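Local coordinates for protein putative Endoribonuclease L-PSP (Entamoeba histolytica, PDB 3M1X) that is of unknown function but belongs to the RutC (YjgF/YER057c/UK114) family and may have deaminase activity, at residues Glu71-Gln76 / Ala138-Glu143; Thr98-Ala103 / Arg126-Ala131. All coordinates share one frame; numbering follows the deposited sequence.

Interaction 1. Residues Glu71-Gln76 / Ala138-Glu143; sequences EEQSKQ and ALVEVE
Gln73 reaches from the helix to the loop residue just before strand 140-146 and accepts a hydrogen bond there: the backbone N of Leu139 meets Gln73 OE1 at 2.9 Å, nearly straight at 169°, the donor tilted 18° from the amide's carbonyl plane. A water grips the same oxygen, donating to OE1 at 2.8 Å and to Val140 O at 2.7 Å, so the amide holds the backbone directly and through the water. The Leu139 side chain crosses the Gln73 side chain at about a right angle, its CB 3.4 Å from OE1. Val140 CG1 packs against the helix, 3.8 Å from Gln73 CB and 3.7 Å from Ser74 OG. In the trimeric alpha/beta fold of the YjgF/YER057c/UK114 family, helices 70-87 and 108-119 lie on one face of a mixed sheet, and Val140 also touches Ile70 and Val77 of the first. The amide is presented by an extended chain, CG anti to the carbonyl carbon (chi1 -67°) and CD anti to CA. The amide's nitrogen is held too, NE2 being hydrogen-bonded to Gly67 O, which fixes the rotation of the group. Ser74 OG bonds back to Ile70 O, and Phe111 packs on both Ser74 and Val140.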
ATOM      1  N   GLU A  71      17.640 -14.663   2.130  1.00 11.19           N
ATOM      2  CA  GLU A  71      18.147 -14.318   3.451  1.00 11.60           C
ATOM      3  C   GLU A  71      18.993 -13.036   3.335  1.00 11.38           C
ATOM      4  O   GLU A  71      18.885 -12.091   4.126  1.00 11.24           O
ATOM      5  CB  GLU A  71      18.945 -15.421   4.030  1.00 12.58           C
ATOM      6  CG  GLU A  71      18.246 -16.668   4.454  1.00 13.37           C
ATOM      7  CD  GLU A  71      17.939 -17.662   3.290  1.00 14.06           C
ATOM      8  OE1 GLU A  71      18.322 -17.420   2.148  1.00 15.36           O
ATOM      9  OE2 GLU A  71      17.386 -18.733   3.647  1.00 16.41           O
ATOM     10  N   GLU A  72      19.920 -13.022   2.361  1.00 11.18           N
ATOM     11  CA  GLU A  72      20.797 -11.905   2.162  1.00 11.99           C
ATOM     12  C   GLU A  72      20.073 -10.621   1.803  1.00 10.14           C
ATOM     13  O   GLU A  72      20.350  -9.550   2.393  1.00 10.03           O
ATOM     14  CB  GLU A  72      21.829 -12.245   1.088  1.00 11.45           C
ATOM     15  CG  GLU A  72      22.892 -13.253   1.544  1.00 15.82           C
ATOM     16  CD  GLU A  72      23.514 -13.991   0.399  1.00 19.99           C
ATOM     17  OE1 GLU A  72      24.515 -14.554   0.724  1.00 37.39           O
ATOM     18  OE2 GLU A  72      23.046 -14.151  -0.718  1.00 18.89           O
ATOM     19  N   GLN A  73      19.128 -10.722   0.895  1.00 10.10           N
ATOM     20  CA  GLN A  73      18.394  -9.551   0.531  1.00  9.50           C
ATOM     21  C   GLN A  73      17.463  -9.083   1.627  1.00  8.75           C
ATOM     22  O   GLN A  73      17.313  -7.868   1.795  1.00  8.44           O
ATOM     23  CB  GLN A  73      17.606  -9.740  -0.769  1.00  9.98           C
ATOM     24  CG  GLN A  73      18.512  -9.893  -1.978  1.00 10.41           C
ATOM     25  CD  GLN A  73      17.796  -9.959  -3.307  1.00 10.22           C
ATOM     26  OE1 GLN A  73      16.638  -9.547  -3.417  1.00 10.52           O
ATOM     27  NE2 GLN A  73      18.489 -10.506  -4.313  1.00 11.35           N
ATOM     28  N   SER A  74      16.812  -9.979   2.341  1.00  8.68           N
ATOM     29  CA  SER A  74      15.925  -9.578   3.431  1.00  8.51           C
ATOM     30  C   SER A  74      16.643  -8.847   4.512  1.00  8.19           C
ATOM     31  O   SER A  74      16.187  -7.805   5.042  1.00  7.88           O
ATOM     32  CB  SER A  74      15.153 -10.754   3.987  1.00  8.96           C
ATOM     33  OG  SER A  74      14.317 -11.360   3.053  1.00  9.44           O
ATOM     34  N   LYS A  75      17.845  -9.331   4.907  1.00  8.37           N
ATOM     35  CA  LYS A  75      18.606  -8.645   5.910  1.00  8.41           C
ATOM     36  C   LYS A  75      18.988  -7.280   5.445  1.00  7.42           C
ATOM     37  O   LYS A  75      18.911  -6.308   6.200  1.00  8.24           O
ATOM     38  CB  LYS A  75      19.857  -9.488   6.227  1.00  9.21           C
ATOM     39  CG  LYS A  75      19.605 -10.719   6.994  1.00 12.61           C
ATOM     40  CD  LYS A  75      20.802 -11.655   7.022  1.00 16.84           C
ATOM     41  CE  LYS A  75      20.421 -12.932   7.730  1.00 21.04           C
ATOM     42  NZ  LYS A  75      21.742 -13.707   7.968  1.00 28.17           N
ATOM     43  N   GLN A  76      19.395  -7.132   4.207  1.00  8.24           N
ATOM     44  CA  GLN A  76      19.780  -5.857   3.651  1.00  8.17           C
ATOM     45  C   GLN A  76      18.609  -4.883   3.602  1.00  7.51           C
ATOM     46  O   GLN A  76      18.752  -3.697   3.883  1.00  7.27           O
ATOM     47  CB  GLN A  76      20.433  -5.968   2.297  1.00  9.03           C
ATOM     48  CG  GLN A  76      21.067  -4.647   1.796  1.00  9.71           C
ATOM     49  CD  GLN A  76      22.229  -4.217   2.703  1.00 10.38           C
ATOM     50  OE1 GLN A  76      23.152  -5.008   2.851  1.00 13.11           O
ATOM     51  NE2 GLN A  76      22.239  -3.033   3.236  1.00  9.40           N
ATOM     52  N   ALA A 138      14.461  -7.964  -7.767  1.00 10.71           N
ATOM     53  CA  ALA A 138      14.594  -8.182  -6.313  1.00 11.07           C
ATOM     54  C   ALA A 138      13.733  -9.293  -5.835  1.00 10.14           C
ATOM     55  O   ALA A 138      12.608  -9.530  -6.347  1.00 11.34           O
ATOM     56  CB  ALA A 138      14.166  -6.840  -5.614  1.00 10.56           C
ATOM     57  N   LEU A 139      14.156  -9.942  -4.777  1.00 10.79           N
ATOM     58  CA  LEU A 139      13.376 -10.984  -4.191  1.00 10.56           C
ATOM     59  C   LEU A 139      12.378 -10.533  -3.116  1.00  9.28           C
ATOM     60  O   LEU A 139      11.502 -11.256  -2.706  1.00  9.48           O
ATOM     61  CB  LEU A 139      14.310 -12.009  -3.531  1.00 12.01           C
ATOM     62  CG  LEU A 139      15.231 -12.782  -4.482  1.00 13.19           C
ATOM     63  CD1 LEU A 139      16.034 -13.746  -3.668  1.00 18.19           C
ATOM     64  CD2 LEU A 139      14.423 -13.447  -5.660  1.00 18.03           C
ATOM     65  N   VAL A 140      12.581  -9.318  -2.605  1.00  8.07           N
ATOM     66  CA  VAL A 140      11.841  -8.768  -1.460  1.00  7.47           C
ATOM     67  C   VAL A 140      11.947  -7.266  -1.510  1.00  7.82           C
ATOM     68  O   VAL A 140      12.994  -6.731  -1.841  1.00  8.13           O
ATOM     69  CB  VAL A 140      12.364  -9.366  -0.155  1.00  7.99           C
ATOM     70  CG1 VAL A 140      13.879  -9.251  -0.011  1.00  9.70           C
ATOM     71  CG2 VAL A 140      11.668  -8.769   1.051  1.00  9.90           C
ATOM     72  N   GLU A 141      10.849  -6.598  -1.150  1.00  7.56           N
ATOM     73  CA  GLU A 141      10.750  -5.176  -1.068  1.00  6.89           C
ATOM     74  C   GLU A 141       9.920  -4.851   0.143  1.00  6.35           C
ATOM     75  O   GLU A 141       8.861  -5.454   0.314  1.00  7.19           O
ATOM     76  CB  GLU A 141      10.101  -4.659  -2.353  1.00  6.86           C
ATOM     77  CG  GLU A 141       9.925  -3.157  -2.414  1.00  7.57           C
ATOM     78  CD  GLU A 141       9.066  -2.696  -3.626  1.00 15.62           C
ATOM     79  OE1 GLU A 141       9.456  -3.045  -4.647  1.00 19.20           O
ATOM     80  OE2 GLU A 141       8.028  -2.062  -3.383  1.00 21.53           O
ATOM     81  N   VAL A 142      10.308  -3.890   0.985  1.00  6.17           N
ATOM     82  CA  VAL A 142       9.538  -3.526   2.192  1.00  5.47           C
ATOM     83  C   VAL A 142       9.439  -2.011   2.266  1.00  5.69           C
ATOM     84  O   VAL A 142      10.454  -1.328   2.237  1.00  5.90           O
ATOM     85  CB  VAL A 142      10.153  -4.090   3.467  1.00  6.34           C
ATOM     86  CG1 VAL A 142       9.255  -3.650   4.686  1.00  6.89           C
ATOM     87  CG2 VAL A 142      10.251  -5.641   3.436  1.00  7.50           C
ATOM     88  N   GLU A 143       8.226  -1.528   2.301  1.00  5.85           N
ATOM     89  CA  GLU A 143       7.938  -0.102   2.569  1.00  5.43           C
ATOM     90  C   GLU A 143       7.342   0.054   3.943  1.00  4.99           C
ATOM     91  O   GLU A 143       6.894  -0.922   4.579  1.00  5.36           O
ATOM     92  CB  GLU A 143       7.003   0.481   1.522  1.00  5.53           C
ATOM     93  CG  GLU A 143       5.655  -0.261   1.453  1.00  6.17           C
ATOM     94  CD  GLU A 143       4.684   0.305   0.532  1.00  6.43           C
ATOM     95  OE1 GLU A 143       4.859   1.262  -0.148  1.00  7.92           O
ATOM     96  OE2 GLU A 143       3.563  -0.325   0.435  1.00 10.40           O
TER
HETATM   97  O   HOH W   1      15.593  -7.170  -2.483  1.00  9.19           O

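Interaction 2. Residues Thr98-Ala103 / Arg126-Ala131; sequences TTCLLA and RACFAA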
ATOM      1  N   THR A  98       3.969  -1.601   7.969  1.00  4.82           N
ATOM      2  CA  THR A  98       4.792  -2.015   6.848  1.00  4.81           C
ATOM      3  C   THR A  98       3.963  -2.741   5.804  1.00  4.92           C
ATOM      4  O   THR A  98       2.886  -3.240   6.100  1.00  5.26           O
ATOM      5  CB  THR A  98       5.927  -2.937   7.308  1.00  5.87           C
ATOM      6  OG1 THR A  98       5.356  -4.178   7.675  1.00  6.79           O
ATOM      7  CG2 THR A  98       6.756  -2.368   8.431  1.00  6.08           C
ATOM      8  N   THR A  99       4.503  -2.778   4.610  1.00  5.04           N
ATOM      9  CA  THR A  99       3.996  -3.614   3.569  1.00  5.75           C
ATOM     10  C   THR A  99       5.193  -4.390   3.035  1.00  5.43           C
ATOM     11  O   THR A  99       6.220  -3.789   2.659  1.00  6.28           O
ATOM     12  CB  THR A  99       3.287  -2.855   2.449  1.00  6.44           C
ATOM     13  OG1 THR A  99       2.264  -2.055   3.047  1.00  7.09           O
ATOM     14  CG2 THR A  99       2.646  -3.822   1.445  1.00  7.74           C
ATOM     15  N   CYS A 100       5.067  -5.708   2.985  1.00  6.09           N
ATOM     16  CA  CYS A 100       6.155  -6.645   2.680  1.00  6.87           C
ATOM     17  C   CYS A 100       5.824  -7.416   1.418  1.00  6.75           C
ATOM     18  O   CYS A 100       4.849  -8.165   1.401  1.00  7.78           O
ATOM     19  CB  CYS A 100       6.362  -7.589   3.858  1.00  7.61           C
ATOM     20  SG  CYS A 100       6.769  -6.765   5.409  1.00  7.48           S
ATOM     21  N   LEU A 101       6.615  -7.152   0.373  1.00  7.26           N
ATOM     22  CA  LEU A 101       6.398  -7.708  -0.957  1.00  7.40           C
ATOM     23  C   LEU A 101       7.427  -8.737  -1.244  1.00  7.23           C
ATOM     24  O   LEU A 101       8.646  -8.477  -1.093  1.00  8.57           O
ATOM     25  CB  LEU A 101       6.460  -6.609  -2.003  1.00  8.23           C
ATOM     26  CG  LEU A 101       5.461  -5.458  -1.893  1.00  8.17           C
ATOM     27  CD1 LEU A 101       5.869  -4.388  -0.907  1.00  8.97           C
ATOM     28  CD2 LEU A 101       5.267  -4.840  -3.312  1.00 10.23           C
ATOM     29  N   LEU A 102       7.020  -9.908  -1.662  1.00  8.19           N
ATOM     30  CA  LEU A 102       7.947 -11.018  -2.011  1.00  8.92           C
ATOM     31  C   LEU A 102       7.851 -11.348  -3.458  1.00  9.70           C
ATOM     32  O   LEU A 102       6.769 -11.336  -4.025  1.00 10.78           O
ATOM     33  CB  LEU A 102       7.572 -12.256  -1.168  1.00  9.45           C
ATOM     34  CG  LEU A 102       7.742 -12.078   0.319  1.00 11.41           C
ATOM     35  CD1 LEU A 102       7.031 -13.243   1.044  1.00 13.71           C
ATOM     36  CD2 LEU A 102       9.190 -11.967   0.715  1.00 13.34           C
ATOM     37  N   ALA A 103       8.949 -11.774  -4.022  1.00 11.00           N
ATOM     38  CA  ALA A 103       8.947 -12.332  -5.381  1.00 12.60           C
ATOM     39  C   ALA A 103       8.316 -13.702  -5.375  1.00 11.88           C
ATOM     40  O   ALA A 103       7.798 -14.149  -6.411  1.00 15.45           O
ATOM     41  CB  ALA A 103      10.375 -12.389  -5.981  1.00 13.53           C
ATOM     42  N   ARG A 126       0.841  -4.698   9.518  1.00  5.16           N
ATOM     43  CA  ARG A 126       1.525  -5.308   8.383  1.00  5.29           C
ATOM     44  C   ARG A 126       0.566  -5.865   7.361  1.00  5.23           C
ATOM     45  O   ARG A 126      -0.494  -6.382   7.695  1.00  6.45           O
ATOM     46  CB  ARG A 126       2.450  -6.428   8.876  1.00  6.22           C
ATOM     47  CG  ARG A 126       3.421  -6.921   7.816  1.00  7.12           C
ATOM     48  CD  ARG A 126       4.437  -7.885   8.378  1.00  8.11           C
ATOM     49  NE  ARG A 126       3.850  -9.190   8.633  1.00  8.77           N
ATOM     50  CZ  ARG A 126       4.573 -10.249   8.884  1.00  9.51           C
ATOM     51  NH1 ARG A 126       5.869 -10.179   9.096  1.00 10.67           N
ATOM     52  NH2 ARG A 126       3.960 -11.443   8.965  1.00 11.10           N
ATOM     53  N   ALA A 127       0.966  -5.762   6.092  1.00  5.87           N
ATOM     54  CA  ALA A 127       0.384  -6.539   5.020  1.00  5.90           C
ATOM     55  C   ALA A 127       1.469  -7.111   4.184  1.00  5.71           C
ATOM     56  O   ALA A 127       2.472  -6.459   3.923  1.00  7.10           O
ATOM     57  CB  ALA A 127      -0.538  -5.693   4.154  1.00  7.70           C
ATOM     58  N   CYS A 128       1.292  -8.335   3.750  1.00  7.11           N
ATOM     59  CA  CYS A 128       2.293  -9.068   2.969  1.00  7.57           C
ATOM     60  C   CYS A 128       1.627  -9.761   1.787  1.00  7.54           C
ATOM     61  O   CYS A 128       0.489 -10.188   1.821  1.00  8.35           O
ATOM     62  CB  CYS A 128       2.920 -10.210   3.810  1.00  8.54           C
ATOM     63  SG  CYS A 128       3.621  -9.730   5.355  1.00  9.82           S
ATOM     64  N   PHE A 129       2.388  -9.880   0.712  1.00  7.81           N
ATOM     65  CA  PHE A 129       1.915 -10.593  -0.469  1.00  8.75           C
ATOM     66  C   PHE A 129       3.084 -10.909  -1.344  1.00  7.94           C
ATOM     67  O   PHE A 129       4.170 -10.319  -1.248  1.00  8.65           O
ATOM     68  CB  PHE A 129       0.842  -9.794  -1.249  1.00  8.79           C
ATOM     69  CG  PHE A 129       1.316  -8.468  -1.830  1.00  7.83           C
ATOM     70  CD1 PHE A 129       1.729  -8.356  -3.105  1.00  9.46           C
ATOM     71  CD2 PHE A 129       1.279  -7.345  -1.028  1.00  8.38           C
ATOM     72  CE1 PHE A 129       2.153  -7.130  -3.610  1.00 10.98           C
ATOM     73  CE2 PHE A 129       1.690  -6.151  -1.529  1.00  9.53           C
ATOM     74  CZ  PHE A 129       2.082  -6.023  -2.799  1.00 10.26           C
ATOM     75  N   ALA A 130       2.860 -11.874  -2.259  1.00  8.75           N
ATOM     76  CA  ALA A 130       3.807 -12.120  -3.358  1.00  9.48           C
ATOM     77  C   ALA A 130       3.382 -11.319  -4.566  1.00  7.88           C
ATOM     78  O   ALA A 130       2.242 -11.401  -5.004  1.00  9.51           O
ATOM     79  CB  ALA A 130       3.952 -13.598  -3.713  1.00 11.19           C
ATOM     80  N   ALA A 131       4.279 -10.537  -5.064  1.00  8.70           N
ATOM     81  CA  ALA A 131       4.110  -9.791  -6.356  1.00  9.87           C
ATOM     82  C   ALA A 131       4.375 -10.757  -7.492  1.00 10.44           C
ATOM     83  O   ALA A 131       5.051 -11.752  -7.296  1.00 11.56           O
ATOM     84  CB  ALA A 131       5.100  -8.616  -6.430  1.00  9.71           C
TER
HETATM   85  O   HOH W   2       5.396 -14.576  -7.273  1.00 16.87           O
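Leu101 and Phe129 lie side by side and point the same way from neighbouring strands, with Leu101 CD2 3.4 Å from Phe129 CZ in an oblique approach to the ring. Thr99 CG2 comes to the ring's edge near its plane, 3.9 Å from Phe129 CE2. With chi1 63°, Phe129 CG sits between its own backbone N and carbonyl carbon, and the ring rises beside Leu101. The same ring makes edge-to-face contacts with Phe129 of both other subunits. The axes of strands 98-102 and 126-130 come within 4.7 Å and run parallel, 12° apart, joined by five backbone hydrogen bonds. These are the two strands of a beta-alpha-beta crossover whose connection is helix 108-119. On the opposite face, towards that helix, Cys128 SG packs on Cys100 CB at 3.8 Å, and a bend at chi3 (75°) turns the Arg126 guanidinium over that sulfur, which lies towards its rim. Thr98 OG1, hydrogen-bonded to Tyr115, meets Arg126 CG at 3.4 Å. Asn112 binds Arg126 NH1, and NE bonds a citrate, probably from the crystallisation liquor, that Cys128 N also binds. Arg126 also touches Tyr40 of the third subunit, consistent with an intersubunit pocket like the ligand site of relatives.

The centres of interactions 1 and 2 lie 11 Å apart, and strands 95-102 and 140-146, antiparallel neighbours in one mixed sheet, join them directly. Leu101 N lies 2.8 Å from Glu141 O and Ala103 N 2.9 Å from Leu139 O, both probable hydrogen bonds. Along the chain the order is helix 70-87, strand 95-102, helix 108-119, strand 125-130 and strand 140-146, so both segments of interaction 2 fall between the two of interaction 1. Strand 95-102 is thus flanked by 125-130 and 140-146, with the two helices packed against the sheet. Both contacts also reach the second subunit, which ties this part of the sheet to the assembly of three chains.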